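Local structure of fructosyl amine:oxygen oxidoreductase (Neosartorya fumigata, 4WCT) at residues S27-G32 / H229-T234; N207-V212 / R222-R227; D215-G220 / H376-V381. The protein probably catalyses the oxidative deglycation of fructosyl amines (Amadori products) with molecular oxygen, using flavin-adenine dinucleotide as cofactor. All blocks are in the same frame, centred on the assembly; numbering follows the deposited sequence.

In the fold
Interactions 1 and 3 link a three-stranded antiparallel sheet to the six-stranded sheet of the FAD-binding domain; interaction 2 lies within the smaller sheet. Interaction 1 contains parallel pairing between strands 28-31 and 233-236, and its isoleucines are buried. Interaction 2, in the hairpin of strands 208-214 and 217-223, is more open to solvent on one side and meets the adenine of FAD on the other. Interaction 3 joins strand 217-223 to the turn before strand 379-383. Backbone bonds hold interaction 2, backbone and side-chain bonds in equal number interaction 1, and bonds that each use a side chain interaction 3. H229 NE2 meets T223 OG1 between interactions 1 and 2; T234 pairs with S378 and L380, joining interactions 1 and 3.

Interaction 1 of 3, residues S27-G32 / H229-T234; sequences SIIVIG and HKAHRT. With FAD (flavin-adenine dinucleotide), chain C.
Strand 28-31 belongs to the Rossmann-type FAD-binding fold, and the contact of 27-32 with 229-234 pairs it with the parallel strand 233-236. Two backbone bonds set the register: R233 N gives to S27 O at 3.0 Å, in the carbonyl plane, and I29 N gives to R233 O. I28 thereby faces R233, and I29 faces T234.

Before the strand, S27 meets H232 at the bend between the two short strands of 229-234. The hydroxyl of S27 sits between its own backbone N and carbonyl carbon (chi1 60°), which turns OG toward the bend, where it accepts from H232 N at 2.9 Å. The H232 ring turns back on the same residue: a weak bond of 3.4 Å runs from S27 N to H232 ND1, with the donor at the ring edge and in its plane. Backbone and side chain of S27 thus both engage H232. R233 NH1 reaches H232 O from above the carbonyl plane, and R233 NH2 bonds to S20.

Apolar contact is concentrated on the face that carries I29 and T234. The end of I29 bends toward the chain entering the bend, its CD1 lying only 3.5 Å from A231 CB, a tight fit, and 3.7 Å from H229 CB. Farther along, I31 sends its two branches to different partners: CD1 touches T234 CG2 at 3.7 Å, the two side chains crossing obliquely, while CG2 rests 3.5 Å from C2A of the FAD adenine.

G32, probably the first glycine of a Rossmann-type GxGxxG motif, has its CA against the adenine. Strand 52-56 bonds to the other edge of strand 28-31, helix 393-404 packs on I28 and R233, and I31 is covered by strands 208-214 and 217-223.

Interaction 2 of 3, residues N207-V212 / R222-R227; sequences NVVSLV and RTADGR. With FAD (flavin-adenine dinucleotide), chain C.
R222 meets V209 and S210 together, the signature of a classic beta bulge in the hairpin of strands 208-214 and 217-223. R222 O accepts from V209 N at 2.8 Å and, weakly, from S210 N, while R222 N returns a nearly straight bond to S210 O (2.8 Å, 178° at the hydrogen). V212 CG2 lies across the base of the arginine side chain, 3.9 Å from R222 CB. T223 follows as the non-hydrogen-bonded partner of V208, its CG2 touching V208 CG2 at 3.9 Å. With chi1 at 45°, T223 OG1 points away from that methyl contact and gives to D225 OD1 at 2.6 Å; H229 NE2 also hydrogen-bonds to this hydroxyl. A224 adds a weak bond from its N to N207 O, and its CB packs on V209 CG1. D225 then closes an Asx turn by accepting from R227 N; T223 OG1 and R227 N approach its OD1 from opposite faces of the carboxylate plane. G226, at positive phi, ends the type I turn that starts at T223.

V208 turns its backbone to the adenine as well: FAD N6A gives to V208 O at 2.8 Å, and V208 N gives weakly to FAD N1A. Backbone N and O thus match the acceptor N1A and donor N6A, and the hydrogen bonding here needs no polar side chain, while V208 CB adds apolar contact.

Interaction 3 of 3, residues D215-G220 / H376-V381; sequences DGDVVG and HPSLLV
D217 extends its carboxylate toward S378 because CG lies anti to the backbone N (chi1 -156°), and S378 answers with OG beside its own N (chi1 -54°). The two groups meet through a pair of bonds. S378 N reaches the syn lone pair of D217 OD1 at 3.0 Å, and S378 OG gives to D217 OD2 at 2.6 Å, from above the carboxylate plane. OD1 also accepts from V218 N, again from above the plane, so both oxygens are engaged and the carboxylate is restrained from turning. P377 lies alongside, its CD 3.4 Å from D217 OD1.

H376 to L379 form a type I turn that leads into strand 379-383 of the six-stranded sheet; D217 opens the second strand of the 208-223 hairpin. The contact therefore joins the end of that hairpin to the start of a strand in the FAD-binding domain, with the side chain of L379 about 12 Å from the cofactor.

One residue before D217, G216 O accepts from H376 ND1 at 2.9 Å. The acceptor lies in the plane of the imidazole, at its edge, whereas the donor stands above the carbonyl plane of G216. Y213 meets the H376 ring edge-to-face. Deeper in, V218 CG2 rests against both H376 CB, at 4.0 Å, and L379 CB, at 3.9 Å, while T234 and Y213 also touch this valine.

Interaction 1 of 3, residues S27-G32 / H229-T234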
loop_
_atom_site.group_PDB
_atom_site.type_symbol
_atom_site.label_atom_id
_atom_site.label_comp_id
_atom_site.label_asym_id
_atom_site.label_seq_id
_atom_site.Cartn_x
_atom_site.Cartn_y
_atom_site.Cartn_z
ATOM N N SER A 27 -12.206 6.332 25.296
ATOM C CA SER A 27 -12.174 7.174 24.106
ATOM C C SER A 27 -10.901 6.892 23.299
ATOM O O SER A 27 -9.830 6.641 23.869
ATOM C CB SER A 27 -12.253 8.660 24.473
ATOM O OG SER A 27 -11.161 9.025 25.294
ATOM N N ILE A 28 -11.114 6.698 21.997
ATOM C CA ILE A 28 -10.050 6.429 21.050
ATOM C C ILE A 28 -10.036 7.458 19.934
ATOM O O ILE A 28 -11.092 7.804 19.396
ATOM C CB ILE A 28 -10.218 5.012 20.453
ATOM C CG1 ILE A 28 -10.187 3.987 21.592
ATOM C CG2 ILE A 28 -9.044 4.699 19.525
ATOM C CD1 ILE A 28 -10.649 2.634 21.177
ATOM N N ILE A 29 -8.830 7.902 19.566
ATOM C CA ILE A 29 -8.624 8.737 18.369
ATOM C C ILE A 29 -7.756 7.964 17.384
ATOM O O ILE A 29 -6.805 7.297 17.785
ATOM C CB ILE A 29 -7.912 10.075 18.692
ATOM C CG1 ILE A 29 -8.908 11.089 19.252
ATOM C CG2 ILE A 29 -7.246 10.662 17.463
ATOM C CD1 ILE A 29 -8.223 12.151 20.075
ATOM N N VAL A 30 -8.226 7.896 16.143
ATOM C CA VAL A 30 -7.450 7.305 15.046
ATOM C C VAL A 30 -7.047 8.422 14.136
ATOM O O VAL A 30 -7.897 9.201 13.678
ATOM C CB VAL A 30 -8.303 6.318 14.231
ATOM C CG1 VAL A 30 -7.529 5.855 12.983
ATOM C CG2 VAL A 30 -8.811 5.160 15.106
ATOM N N ILE A 31 -5.740 8.585 13.953
ATOM C CA ILE A 31 -5.207 9.591 13.072
ATOM C C ILE A 31 -4.938 8.941 11.711
ATOM O O ILE A 31 -4.006 8.136 11.549
ATOM C CB ILE A 31 -3.901 10.198 13.632
ATOM C CG1 ILE A 31 -4.083 10.734 15.072
ATOM C CG2 ILE A 31 -3.336 11.241 12.700
ATOM C CD1 ILE A 31 -2.784 11.058 15.777
ATOM N N GLY A 32 -5.723 9.368 10.737
ATOM C CA GLY A 32 -5.666 8.872 9.364
ATOM C C GLY A 32 -6.824 7.928 9.027
ATOM O O GLY A 32 -6.933 6.813 9.573
ATOM N N HIS A 229 -7.782 17.467 20.529
ATOM C CA HIS A 229 -8.686 16.331 20.643
ATOM C C HIS A 229 -8.092 15.330 21.613
ATOM O O HIS A 229 -7.009 14.803 21.391
ATOM C CB HIS A 229 -8.864 15.687 19.256
ATOM C CG HIS A 229 -9.231 16.661 18.191
ATOM N ND1 HIS A 229 -10.531 16.882 17.792
ATOM C CD2 HIS A 229 -8.469 17.523 17.473
ATOM C CE1 HIS A 229 -10.541 17.776 16.822
ATOM N NE2 HIS A 229 -9.316 18.256 16.687
ATOM N N LYS A 230 -8.763 15.119 22.741
ATOM C CA LYS A 230 -8.241 14.251 23.776
ATOM C C LYS A 230 -8.876 12.876 23.686
ATOM O O LYS A 230 -10.076 12.746 23.393
ATOM C CB LYS A 230 -8.498 14.847 25.168
ATOM C CG LYS A 230 -7.834 16.198 25.391
ATOM C CD LYS A 230 -6.491 16.060 26.072
ATOM C CE LYS A 230 -6.035 17.379 26.682
ATOM N NZ LYS A 230 -6.005 17.316 28.172
ATOM N N ALA A 231 -8.063 11.860 23.976
ATOM C CA ALA A 231 -8.516 10.499 24.074
ATOM C C ALA A 231 -7.661 9.691 25.039
ATOM O O ALA A 231 -6.462 9.967 25.236
ATOM C CB ALA A 231 -8.493 9.853 22.686
ATOM N N HIS A 232 -8.254 8.624 25.540
ATOM C CA HIS A 232 -7.575 7.635 26.353
ATOM C C HIS A 232 -6.558 6.809 25.580
ATOM O O HIS A 232 -5.527 6.415 26.134
ATOM C CB HIS A 232 -8.583 6.703 27.019
ATOM C CG HIS A 232 -9.330 7.346 28.148
ATOM N ND1 HIS A 232 -10.696 7.532 28.127
ATOM C CD2 HIS A 232 -8.887 7.960 29.270
ATOM C CE1 HIS A 232 -11.066 8.203 29.204
ATOM N NE2 HIS A 232 -9.989 8.463 29.919
ATOM N N ARG A 233 -6.822 6.588 24.292
ATOM C CA ARG A 233 -5.797 5.977 23.413
ATOM C C ARG A 233 -5.780 6.666 22.061
ATOM O O ARG A 233 -6.796 7.176 21.619
ATOM C CB ARG A 233 -6.066 4.514 23.150
ATOM C CG ARG A 233 -6.051 3.597 24.370
ATOM C CD ARG A 233 -4.639 3.484 24.920
ATOM N NE ARG A 233 -4.517 2.425 25.917
ATOM C CZ ARG A 233 -4.870 2.566 27.193
ATOM N NH1 ARG A 233 -5.258 3.750 27.642
ATOM N NH2 ARG A 233 -4.691 1.566 28.046
ATOM N N THR A 234 -4.572 6.803 21.504
ATOM C CA THR A 234 -4.388 7.461 20.209
ATOM C C THR A 234 -3.700 6.477 19.283
ATOM O O THR A 234 -2.688 5.840 19.659
ATOM C CB THR A 234 -3.559 8.744 20.348
ATOM O OG1 THR A 234 -4.259 9.655 21.206
ATOM C CG2 THR A 234 -3.285 9.373 19.023
HETATM P PA FAD C . -2.955 5.439 3.322
HETATM O O1A FAD C . -3.925 4.504 2.660
HETATM O O2A FAD C . -2.059 6.314 2.503
HETATM O O5B FAD C . -3.806 6.330 4.297
HETATM C C5B FAD C . -3.162 7.344 5.083
HETATM C C4B FAD C . -4.221 8.363 5.486
HETATM O O4B FAD C . -3.648 9.284 6.470
HETATM C C3B FAD C . -4.746 9.212 4.332
HETATM O O3B FAD C . -6.176 9.146 4.215
HETATM C C2B FAD C . -4.281 10.629 4.683
HETATM O O2B FAD C . -5.104 11.684 4.193
HETATM C C1B FAD C . -4.181 10.559 6.209
HETATM N N9A FAD C . -3.264 11.587 6.749
HETATM C C8A FAD C . -2.116 12.035 6.210
HETATM N N7A FAD C . -1.591 13.026 6.967
HETATM C C5A FAD C . -2.398 13.132 8.055
HETATM C C6A FAD C . -2.455 14.023 9.207
HETATM N N6A FAD C . -1.505 14.954 9.402
HETATM N N1A FAD C . -3.509 13.883 10.038
HETATM C C2A FAD C . -4.460 12.952 9.886
HETATM N N3A FAD C . -4.487 12.130 8.824
HETATM C C4A FAD C . -3.493 12.198 7.905
HETATM N N1 FAD C . -0.280 -2.632 -1.585
HETATM C C2 FAD C . -0.790 -3.880 -1.876
HETATM O O2 FAD C . -1.149 -4.579 -0.930
HETATM N N3 FAD C . -0.998 -4.274 -3.135
HETATM C C4 FAD C . -0.589 -3.539 -4.190
HETATM O O4 FAD C . -0.751 -3.879 -5.395
HETATM C C4X FAD C . -0.017 -2.224 -3.957
HETATM N N5 FAD C . 0.386 -1.443 -4.994
HETATM C C5X FAD C . 0.682 -0.130 -4.742
HETATM C C6 FAD C . 0.874 0.772 -5.783
HETATM C C7 FAD C . 1.275 2.067 -5.512
HETATM C C7M FAD C . 1.403 3.030 -6.637
HETATM C C8 FAD C . 1.430 2.496 -4.116
HETATM C C8M FAD C . 1.813 3.884 -3.756
HETATM C C9 FAD C . 1.142 1.645 -3.079
HETATM C C9A FAD C . 0.826 0.327 -3.337
HETATM N N10 FAD C . 0.625 -0.569 -2.283
HETATM C C10 FAD C . 0.105 -1.831 -2.578
HETATM C "C1'" FAD C . 0.808 -0.254 -0.874
HETATM C "C2'" FAD C . -0.482 0.161 -0.185
HETATM O "O2'" FAD C . -1.108 1.125 -1.020
HETATM C "C3'" FAD C . -0.132 0.764 1.182
HETATM O "O3'" FAD C . 0.789 -0.092 1.874
HETATM C "C4'" FAD C . -1.382 0.997 2.036
HETATM O "O4'" FAD C . -2.404 1.587 1.235
HETATM C "C5'" FAD C . -1.008 1.956 3.159
HETATM O "O5'" FAD C . -2.149 2.147 3.994
HETATM P P FAD C . -2.118 3.288 5.125
HETATM O O1P FAD C . -3.467 3.287 5.807
HETATM O O2P FAD C . -0.849 3.084 5.917
HETATM O O3P FAD C . -1.962 4.639 4.273
#

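Interaction 2 of 3, residues N207-V212 / R222-R227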
loop_
_atom_site.group_PDB
_atom_site.type_symbol
_atom_site.label_atom_id
_atom_site.label_comp_id
_atom_site.label_asym_id
_atom_site.label_seq_id
_atom_site.Cartn_x
_atom_site.Cartn_y
_atom_site.Cartn_z
ATOM N N ASN A 207 -6.881 17.965 10.084
ATOM C CA ASN A 207 -5.461 17.957 9.738
ATOM C C ASN A 207 -4.618 17.984 11.005
ATOM O O ASN A 207 -4.403 19.046 11.605
ATOM C CB ASN A 207 -5.160 19.157 8.862
ATOM C CG ASN A 207 -3.736 19.175 8.380
ATOM O OD1 ASN A 207 -3.036 18.146 8.415
ATOM N ND2 ASN A 207 -3.306 20.324 7.863
ATOM N N VAL A 208 -4.133 16.822 11.413
ATOM C CA VAL A 208 -3.355 16.744 12.666
ATOM C C VAL A 208 -1.948 17.284 12.447
ATOM O O VAL A 208 -1.272 16.901 11.469
ATOM C CB VAL A 208 -3.268 15.302 13.188
ATOM C CG1 VAL A 208 -2.363 15.184 14.391
ATOM C CG2 VAL A 208 -4.651 14.785 13.533
ATOM N N VAL A 209 -1.543 18.228 13.287
ATOM C CA VAL A 209 -0.203 18.840 13.188
ATOM C C VAL A 209 0.746 18.342 14.273
ATOM O O VAL A 209 1.976 18.468 14.149
ATOM C CB VAL A 209 -0.246 20.394 13.119
ATOM C CG1 VAL A 209 -1.046 20.874 11.927
ATOM C CG2 VAL A 209 -0.780 21.028 14.407
ATOM N N SER A 210 0.201 17.770 15.336
ATOM C CA SER A 210 1.010 17.377 16.487
ATOM C C SER A 210 0.254 16.347 17.318
ATOM O O SER A 210 -0.958 16.428 17.454
ATOM C CB SER A 210 1.341 18.599 17.387
ATOM O OG SER A 210 2.236 18.197 18.413
ATOM N N LEU A 211 0.998 15.454 17.946
ATOM C CA LEU A 211 0.499 14.703 19.082
ATOM C C LEU A 211 0.616 15.593 20.321
ATOM O O LEU A 211 1.431 16.519 20.345
ATOM C CB LEU A 211 1.304 13.427 19.301
ATOM C CG LEU A 211 1.322 12.422 18.134
ATOM C CD1 LEU A 211 2.170 11.211 18.480
ATOM C CD2 LEU A 211 -0.097 12.001 17.779
ATOM N N VAL A 212 -0.251 15.331 21.282
ATOM C CA VAL A 212 -0.318 16.089 22.526
ATOM C C VAL A 212 0.102 15.190 23.692
ATOM O O VAL A 212 -0.301 14.038 23.788
ATOM C CB VAL A 212 -1.729 16.661 22.737
ATOM C CG1 VAL A 212 -1.802 17.489 24.017
ATOM C CG2 VAL A 212 -2.122 17.506 21.544
ATOM N N ARG A 222 -3.537 17.424 18.137
ATOM C CA ARG A 222 -3.854 18.825 17.891
ATOM C C ARG A 222 -3.982 19.020 16.397
ATOM O O ARG A 222 -3.095 18.596 15.630
ATOM C CB ARG A 222 -2.700 19.703 18.400
ATOM C CG ARG A 222 -2.949 21.194 18.280
ATOM C CD ARG A 222 -1.686 22.005 18.527
ATOM N NE ARG A 222 -1.930 23.433 18.363
ATOM C CZ ARG A 222 -1.936 24.322 19.353
ATOM N NH1 ARG A 222 -1.542 23.972 20.569
ATOM N NH2 ARG A 222 -2.143 25.600 19.081
ATOM N N THR A 223 -5.105 19.565 15.957
ATOM C CA THR A 223 -5.303 19.861 14.567
ATOM C C THR A 223 -4.934 21.284 14.170
ATOM O O THR A 223 -4.589 22.113 15.039
ATOM C CB THR A 223 -6.745 19.496 14.139
ATOM O OG1 THR A 223 -7.684 19.976 15.117
ATOM C CG2 THR A 223 -6.888 17.979 14.066
ATOM N N ALA A 224 -4.928 21.556 12.867
ATOM C CA ALA A 224 -4.350 22.755 12.322
ATOM C C ALA A 224 -5.164 24.004 12.678
ATOM O O ALA A 224 -4.747 25.126 12.388
ATOM C CB ALA A 224 -4.203 22.672 10.802
ATOM N N ASP A 225 -6.406 23.787 13.083
ATOM C CA ASP A 225 -7.262 24.866 13.595
ATOM C C ASP A 225 -6.978 25.214 15.052
ATOM O O ASP A 225 -7.676 26.054 15.625
ATOM C CB ASP A 225 -8.739 24.465 13.472
ATOM C CG ASP A 225 -9.050 23.167 14.146
ATOM O OD1 ASP A 225 -8.135 22.514 14.735
ATOM O OD2 ASP A 225 -10.233 22.756 14.031
ATOM N N GLY A 226 -6.047 24.498 15.681
ATOM C CA GLY A 226 -5.632 24.772 17.048
ATOM C C GLY A 226 -6.420 23.994 18.082
ATOM O O GLY A 226 -6.047 23.987 19.263
ATOM N N ARG A 227 -7.350 23.157 17.619
ATOM C CA ARG A 227 -8.113 22.315 18.529
ATOM C C ARG A 227 -7.329 21.132 19.019
ATOM O O ARG A 227 -6.674 20.418 18.231
ATOM C CB ARG A 227 -9.434 21.871 17.907
ATOM C CG ARG A 227 -10.301 23.063 17.535
ATOM C CD ARG A 227 -11.791 22.720 17.466
ATOM N NE ARG A 227 -12.572 23.932 17.227
ATOM C CZ ARG A 227 -13.711 23.993 16.544
ATOM N NH1 ARG A 227 -14.259 22.899 16.027
ATOM N NH2 ARG A 227 -14.312 25.164 16.384
HETATM P PA FAD C . -2.955 5.439 3.322
HETATM O O1A FAD C . -3.925 4.504 2.660
HETATM O O2A FAD C . -2.059 6.314 2.503
HETATM O O5B FAD C . -3.806 6.330 4.297
HETATM C C5B FAD C . -3.162 7.344 5.083
HETATM C C4B FAD C . -4.221 8.363 5.486
HETATM O O4B FAD C . -3.648 9.284 6.470
HETATM C C3B FAD C . -4.746 9.212 4.332
HETATM O O3B FAD C . -6.176 9.146 4.215
HETATM C C2B FAD C . -4.281 10.629 4.683
HETATM O O2B FAD C . -5.104 11.684 4.193
HETATM C C1B FAD C . -4.181 10.559 6.209
HETATM N N9A FAD C . -3.264 11.587 6.749
HETATM C C8A FAD C . -2.116 12.035 6.210
HETATM N N7A FAD C . -1.591 13.026 6.967
HETATM C C5A FAD C . -2.398 13.132 8.055
HETATM C C6A FAD C . -2.455 14.023 9.207
HETATM N N6A FAD C . -1.505 14.954 9.402
HETATM N N1A FAD C . -3.509 13.883 10.038
HETATM C C2A FAD C . -4.460 12.952 9.886
HETATM N N3A FAD C . -4.487 12.130 8.824
HETATM C C4A FAD C . -3.493 12.198 7.905
HETATM N N1 FAD C . -0.280 -2.632 -1.585
HETATM C C2 FAD C . -0.790 -3.880 -1.876
HETATM O O2 FAD C . -1.149 -4.579 -0.930
HETATM N N3 FAD C . -0.998 -4.274 -3.135
HETATM C C4 FAD C . -0.589 -3.539 -4.190
HETATM O O4 FAD C . -0.751 -3.879 -5.395
HETATM C C4X FAD C . -0.017 -2.224 -3.957
HETATM N N5 FAD C . 0.386 -1.443 -4.994
HETATM C C5X FAD C . 0.682 -0.130 -4.742
HETATM C C6 FAD C . 0.874 0.772 -5.783
HETATM C C7 FAD C . 1.275 2.067 -5.512
HETATM C C7M FAD C . 1.403 3.030 -6.637
HETATM C C8 FAD C . 1.430 2.496 -4.116
HETATM C C8M FAD C . 1.813 3.884 -3.756
HETATM C C9 FAD C . 1.142 1.645 -3.079
HETATM C C9A FAD C . 0.826 0.327 -3.337
HETATM N N10 FAD C . 0.625 -0.569 -2.283
HETATM C C10 FAD C . 0.105 -1.831 -2.578
HETATM C "C1'" FAD C . 0.808 -0.254 -0.874
HETATM C "C2'" FAD C . -0.482 0.161 -0.185
HETATM O "O2'" FAD C . -1.108 1.125 -1.020
HETATM C "C3'" FAD C . -0.132 0.764 1.182
HETATM O "O3'" FAD C . 0.789 -0.092 1.874
HETATM C "C4'" FAD C . -1.382 0.997 2.036
HETATM O "O4'" FAD C . -2.404 1.587 1.235
HETATM C "C5'" FAD C . -1.008 1.956 3.159
HETATM O "O5'" FAD C . -2.149 2.147 3.994
HETATM P P FAD C . -2.118 3.288 5.125
HETATM O O1P FAD C . -3.467 3.287 5.807
HETATM O O2P FAD C . -0.849 3.084 5.917
HETATM O O3P FAD C . -1.962 4.639 4.273
#

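Interaction 3 of 3, residues D215-G220 / H376-V381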
loop_
_atom_site.group_PDB
_atom_site.type_symbol
_atom_site.label_atom_id
_atom_site.label_comp_id
_atom_site.label_asym_id
_atom_site.label_seq_id
_atom_site.Cartn_x
_atom_site.Cartn_y
_atom_site.Cartn_z
ATOM N N ASP A 215 2.582 14.319 31.075
ATOM C CA ASP A 215 3.236 13.352 31.957
ATOM C C ASP A 215 3.923 12.215 31.187
ATOM O O ASP A 215 3.833 11.056 31.585
ATOM C CB ASP A 215 2.215 12.754 32.929
ATOM C CG ASP A 215 1.735 13.760 33.963
ATOM O OD1 ASP A 215 2.455 14.749 34.217
ATOM O OD2 ASP A 215 0.637 13.562 34.523
ATOM N N GLY A 216 4.467 12.541 30.024
ATOM C CA GLY A 216 5.292 11.624 29.268
ATOM C C GLY A 216 4.498 10.638 28.428
ATOM O O GLY A 216 5.069 9.698 27.880
ATOM N N ASP A 217 3.184 10.822 28.369
ATOM C CA ASP A 217 2.332 9.958 27.540
ATOM C C ASP A 217 1.501 10.781 26.550
ATOM O O ASP A 217 1.301 11.973 26.732
ATOM C CB ASP A 217 1.430 9.110 28.448
ATOM C CG ASP A 217 0.945 7.839 27.796
ATOM O OD1 ASP A 217 1.292 7.585 26.618
ATOM O OD2 ASP A 217 0.144 7.116 28.440
ATOM N N VAL A 218 0.968 10.126 25.512
ATOM C CA VAL A 218 0.131 10.804 24.538
ATOM C C VAL A 218 -1.312 10.832 25.013
ATOM O O VAL A 218 -1.892 9.789 25.354
ATOM C CB VAL A 218 0.232 10.105 23.147
ATOM C CG1 VAL A 218 -0.760 10.696 22.157
ATOM C CG2 VAL A 218 1.648 10.235 22.623
ATOM N N VAL A 219 -1.875 12.033 25.044
ATOM C CA VAL A 219 -3.245 12.233 25.447
ATOM C C VAL A 219 -4.164 12.688 24.334
ATOM O O VAL A 219 -5.346 12.946 24.564
ATOM C CB VAL A 219 -3.327 13.208 26.653
ATOM C CG1 VAL A 219 -2.480 12.681 27.803
ATOM C CG2 VAL A 219 -2.854 14.590 26.282
ATOM N N GLY A 220 -3.649 12.770 23.109
ATOM C CA GLY A 220 -4.493 13.069 21.968
ATOM C C GLY A 220 -3.712 13.808 20.909
ATOM O O GLY A 220 -2.525 13.571 20.748
ATOM N N HIS A 376 5.516 5.879 25.436
ATOM C CA HIS A 376 4.191 6.496 25.482
ATOM C C HIS A 376 3.101 5.446 25.270
ATOM O O HIS A 376 2.580 5.284 24.165
ATOM C CB HIS A 376 4.025 7.623 24.463
ATOM C CG HIS A 376 5.268 8.410 24.215
ATOM N ND1 HIS A 376 5.817 9.249 25.165
ATOM C CD2 HIS A 376 5.974 8.616 23.082
ATOM C CE1 HIS A 376 6.883 9.842 24.656
ATOM N NE2 HIS A 376 7.002 9.474 23.395
ATOM N N PRO A 377 2.741 4.734 26.338
ATOM C CA PRO A 377 1.939 3.512 26.206
ATOM C C PRO A 377 0.521 3.733 25.698
ATOM O O PRO A 377 -0.121 2.774 25.268
ATOM C CB PRO A 377 1.871 2.966 27.643
ATOM C CG PRO A 377 2.269 4.106 28.533
ATOM C CD PRO A 377 3.214 4.944 27.724
ATOM N N SER A 378 0.026 4.965 25.742
ATOM C CA SER A 378 -1.320 5.218 25.221
ATOM C C SER A 378 -1.308 5.449 23.716
ATOM O O SER A 378 -2.370 5.654 23.126
ATOM C CB SER A 378 -1.990 6.389 25.934
ATOM O OG SER A 378 -1.981 6.165 27.331
ATOM N N LEU A 379 -0.114 5.466 23.119
ATOM C CA LEU A 379 0.019 5.620 21.673
ATOM C C LEU A 379 0.245 4.245 21.058
ATOM O O LEU A 379 1.190 3.542 21.415
ATOM C CB LEU A 379 1.208 6.536 21.355
ATOM C CG LEU A 379 1.554 6.663 19.872
ATOM C CD1 LEU A 379 0.473 7.441 19.135
ATOM C CD2 LEU A 379 2.881 7.387 19.739
ATOM N N LEU A 380 -0.539 3.945 20.029
ATOM C CA LEU A 380 -0.322 2.780 19.186
ATOM C C LEU A 380 -0.007 3.267 17.773
ATOM O O LEU A 380 -0.685 4.144 17.279
ATOM C CB LEU A 380 -1.586 1.944 19.139
ATOM C CG LEU A 380 -1.551 0.696 18.262
ATOM C CD1 LEU A 380 -0.654 -0.380 18.849
ATOM C CD2 LEU A 380 -2.959 0.175 18.132
ATOM N N VAL A 381 1.119 2.841 17.246
ATOM C CA VAL A 381 1.466 3.142 15.841
ATOM C C VAL A 381 1.047 1.971 14.945
ATOM O O VAL A 381 1.195 0.817 15.303
ATOM C CB VAL A 381 2.972 3.491 15.667
ATOM C CG1 VAL A 381 3.360 4.688 16.522
ATOM C CG2 VAL A 381 3.888 2.306 15.962
#